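Long-range contact in 5-nitroimidazole antibiotic resistance protein (Bacteroides thetaiotaomicron, PDB 2FG9), which binds FAD and is probably a flavin-dependent oxidoreductase, with a putative role in resistance to 5-nitroimidazole antibiotics: residues C41-T46 against N84-T89. Residues are numbered along the deposited sequence; the frame is centred on the assembly and turned at random.
Sequences CFVGIT and NNVCIT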
ATOM      1  N   CYS A  41      -6.919 -14.173  16.815  1.00 48.43           N
ATOM      2  CA  CYS A  41      -6.620 -15.556  16.998  1.00 48.27           C
ATOM      3  C   CYS A  41      -7.940 -16.299  16.916  1.00 48.06           C
ATOM      4  O   CYS A  41      -9.022 -15.697  17.058  1.00 47.50           O
ATOM      5  CB  CYS A  41      -5.909 -15.763  18.330  1.00 48.59           C
ATOM      6  SG  CYS A  41      -6.929 -15.696  19.791  1.00 47.70           S
ATOM      7  N   PHE A  42      -7.838 -17.589  16.636  1.00 47.76           N
ATOM      8  CA  PHE A  42      -8.993 -18.448  16.484  1.00 47.79           C
ATOM      9  C   PHE A  42      -8.979 -19.471  17.583  1.00 47.38           C
ATOM     10  O   PHE A  42      -8.103 -20.312  17.657  1.00 47.95           O
ATOM     11  CB  PHE A  42      -9.025 -19.041  15.049  1.00 47.59           C
ATOM     12  CG  PHE A  42      -9.122 -17.962  14.013  1.00 46.06           C
ATOM     13  CD1 PHE A  42      -8.032 -17.199  13.711  1.00 46.10           C
ATOM     14  CD2 PHE A  42     -10.326 -17.635  13.449  1.00 44.91           C
ATOM     15  CE1 PHE A  42      -8.119 -16.184  12.806  1.00 47.14           C
ATOM     16  CE2 PHE A  42     -10.421 -16.598  12.562  1.00 46.58           C
ATOM     17  CZ  PHE A  42      -9.325 -15.873  12.235  1.00 45.89           C
ATOM     18  N   VAL A  43      -9.943 -19.331  18.486  1.00 47.76           N
ATOM     19  CA  VAL A  43     -10.028 -20.125  19.680  1.00 47.16           C
ATOM     20  C   VAL A  43     -10.992 -21.288  19.427  1.00 46.81           C
ATOM     21  O   VAL A  43     -12.185 -21.078  19.167  1.00 45.96           O
ATOM     22  CB  VAL A  43     -10.510 -19.270  20.887  1.00 47.46           C
ATOM     23  CG1 VAL A  43     -10.494 -20.082  22.167  1.00 49.30           C
ATOM     24  CG2 VAL A  43      -9.666 -18.010  21.026  1.00 48.17           C
ATOM     25  N   GLY A  44     -10.443 -22.496  19.497  1.00 45.86           N
ATOM     26  CA  GLY A  44     -11.207 -23.722  19.452  1.00 46.22           C
ATOM     27  C   GLY A  44     -11.604 -24.164  20.845  1.00 46.46           C
ATOM     28  O   GLY A  44     -10.755 -24.252  21.751  1.00 46.16           O
ATOM     29  N   ILE A  45     -12.902 -24.447  20.998  1.00 45.99           N
ATOM     30  CA  ILE A  45     -13.498 -24.919  22.231  1.00 45.59           C
ATOM     31  C   ILE A  45     -14.373 -26.120  21.826  1.00 45.48           C
ATOM     32  O   ILE A  45     -15.022 -26.092  20.761  1.00 45.76           O
ATOM     33  CB  ILE A  45     -14.411 -23.834  22.795  1.00 45.54           C
ATOM     34  CG1 ILE A  45     -13.690 -22.494  22.835  1.00 44.88           C
ATOM     35  CG2 ILE A  45     -14.904 -24.177  24.154  1.00 44.41           C
ATOM     36  CD1 ILE A  45     -14.587 -21.337  23.209  1.00 46.63           C
ATOM     37  N   THR A  46     -14.398 -27.164  22.650  1.00 45.32           N
ATOM     38  CA  THR A  46     -15.321 -28.264  22.433  1.00 45.27           C
ATOM     39  C   THR A  46     -16.659 -27.840  22.965  1.00 45.38           C
ATOM     40  O   THR A  46     -16.748 -27.335  24.081  1.00 46.44           O
ATOM     41  CB  THR A  46     -14.861 -29.524  23.114  1.00 45.48           C
ATOM     42  OG1 THR A  46     -13.546 -29.826  22.644  1.00 47.14           O
ATOM     43  CG2 THR A  46     -15.801 -30.686  22.767  1.00 44.30           C
ATOM     44  N   ASN A  84     -12.334 -26.672  29.728  1.00 47.10           N
ATOM     45  CA  ASN A  84     -11.626 -25.424  29.556  1.00 47.77           C
ATOM     46  C   ASN A  84     -10.346 -25.561  28.723  1.00 47.89           C
ATOM     47  O   ASN A  84      -9.546 -24.619  28.653  1.00 47.19           O
ATOM     48  CB  ASN A  84     -11.377 -24.720  30.895  1.00 46.98           C
ATOM     49  CG  ASN A  84     -10.336 -25.421  31.760  1.00 47.83           C
ATOM     50  OD1 ASN A  84     -10.089 -26.587  31.612  1.00 47.04           O
ATOM     51  ND2 ASN A  84      -9.720 -24.680  32.658  1.00 49.65           N
ATOM     52  N   ASN A  85     -10.148 -26.727  28.112  1.00 47.43           N
ATOM     53  CA  ASN A  85      -9.059 -26.873  27.144  1.00 48.24           C
ATOM     54  C   ASN A  85      -9.380 -26.159  25.837  1.00 48.35           C
ATOM     55  O   ASN A  85     -10.444 -26.393  25.246  1.00 47.79           O
ATOM     56  CB  ASN A  85      -8.803 -28.335  26.852  1.00 48.10           C
ATOM     57  CG  ASN A  85      -8.229 -29.038  28.025  1.00 49.51           C
ATOM     58  OD1 ASN A  85      -7.057 -28.869  28.329  1.00 54.80           O
ATOM     59  ND2 ASN A  85      -9.058 -29.786  28.733  1.00 43.89           N
ATOM     60  N   VAL A  86      -8.463 -25.296  25.401  1.00 48.87           N
ATOM     61  CA  VAL A  86      -8.633 -24.557  24.167  1.00 48.90           C
ATOM     62  C   VAL A  86      -7.423 -24.724  23.260  1.00 49.07           C
ATOM     63  O   VAL A  86      -6.304 -24.891  23.739  1.00 49.05           O
ATOM     64  CB  VAL A  86      -8.878 -23.071  24.434  1.00 49.43           C
ATOM     65  CG1 VAL A  86     -10.210 -22.895  25.145  1.00 50.88           C
ATOM     66  CG2 VAL A  86      -7.742 -22.446  25.272  1.00 48.63           C
ATOM     67  N   CYS A  87      -7.660 -24.672  21.948  1.00 48.51           N
ATOM     68  CA  CYS A  87      -6.588 -24.656  20.963  1.00 48.25           C
ATOM     69  C   CYS A  87      -6.670 -23.300  20.245  1.00 48.10           C
ATOM     70  O   CYS A  87      -7.657 -22.978  19.602  1.00 48.12           O
ATOM     71  CB  CYS A  87      -6.713 -25.843  20.009  1.00 47.97           C
ATOM     72  SG  CYS A  87      -5.347 -25.987  18.847  1.00 48.38           S
ATOM     73  N   ILE A  88      -5.654 -22.471  20.431  1.00 48.03           N
ATOM     74  CA  ILE A  88      -5.679 -21.142  19.901  1.00 48.37           C
ATOM     75  C   ILE A  88      -4.661 -21.024  18.778  1.00 47.71           C
ATOM     76  O   ILE A  88      -3.470 -21.203  18.975  1.00 47.14           O
ATOM     77  CB  ILE A  88      -5.418 -20.112  20.997  1.00 48.91           C
ATOM     78  CG1 ILE A  88      -6.402 -20.317  22.152  1.00 48.78           C
ATOM     79  CG2 ILE A  88      -5.518 -18.705  20.395  1.00 51.17           C
ATOM     80  CD1 ILE A  88      -6.265 -19.360  23.317  1.00 48.17           C
ATOM     81  N   THR A  89      -5.163 -20.700  17.595  1.00 48.17           N
ATOM     82  CA  THR A  89      -4.391 -20.751  16.355  1.00 46.81           C
ATOM     83  C   THR A  89      -4.282 -19.401  15.691  1.00 47.28           C
ATOM     84  O   THR A  89      -5.193 -18.576  15.763  1.00 47.62           O
ATOM     85  CB  THR A  89      -5.034 -21.760  15.415  1.00 46.68           C
ATOM     86  OG1 THR A  89      -4.994 -23.048  16.041  1.00 43.60           O
ATOM     87  CG2 THR A  89      -4.305 -21.863  14.123  1.00 45.70           C
TER
HETATM   88  O   HOH W   1     -13.015 -26.963  25.107  1.00 37.60           O
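Phe42 pairs with Thr89, and Gly44 with Cys87, where strands 41-46 and 85-89 run antiparallel in the flavin-binding beta-sheet of a pyridoxamine 5'-phosphate oxidase-like fold. Four backbone bonds hold the tight part. Phe42 N reaches Thr89 O in its carbonyl plane, and Thr89 N returns to Phe42 O. Gly44 N gives the shortest of the four, 2.8 Å to Cys87 O and nearly straight at 170°. Cys87 N returns to Gly44 O at 3.1 Å, which makes Gly44 and Cys87 a hydrogen-bonded pair like Phe42 and Thr89.

One face carries Val43, Ile45, Val86 and Ile88, all buried. Val43 and Ile88 lie side by side and point the same way, with Val43 CG1 4.1 Å from Ile88 CG1. Val43 CG1 stands opposite its own backbone nitrogen (chi1 -176°), which also brings it against Val86 CB. Leu66 and Leu68 of strand 65-70 and helix 75-82 pack against this apolar group.

On the other face, Phe42 and Thr89 meet the second subunit. The Phe42 ring stacks on Phe42 of that subunit, while Thr89 OG1 hydrogen-bonds to its Val54 O. The Thr89 side chain lies about 5 Å from a bound FAD, consistent with this end of the pair lying beside the cofactor site, close to the second subunit.

The pairing slackens toward Thr46 and the partly exposed Asn85. There a water bridges the strands, accepting from Thr46 N and donating to Asn85 O. At the opposite, buried end, Cys41 SG touches Ile88 CG2 at 3.4 Å.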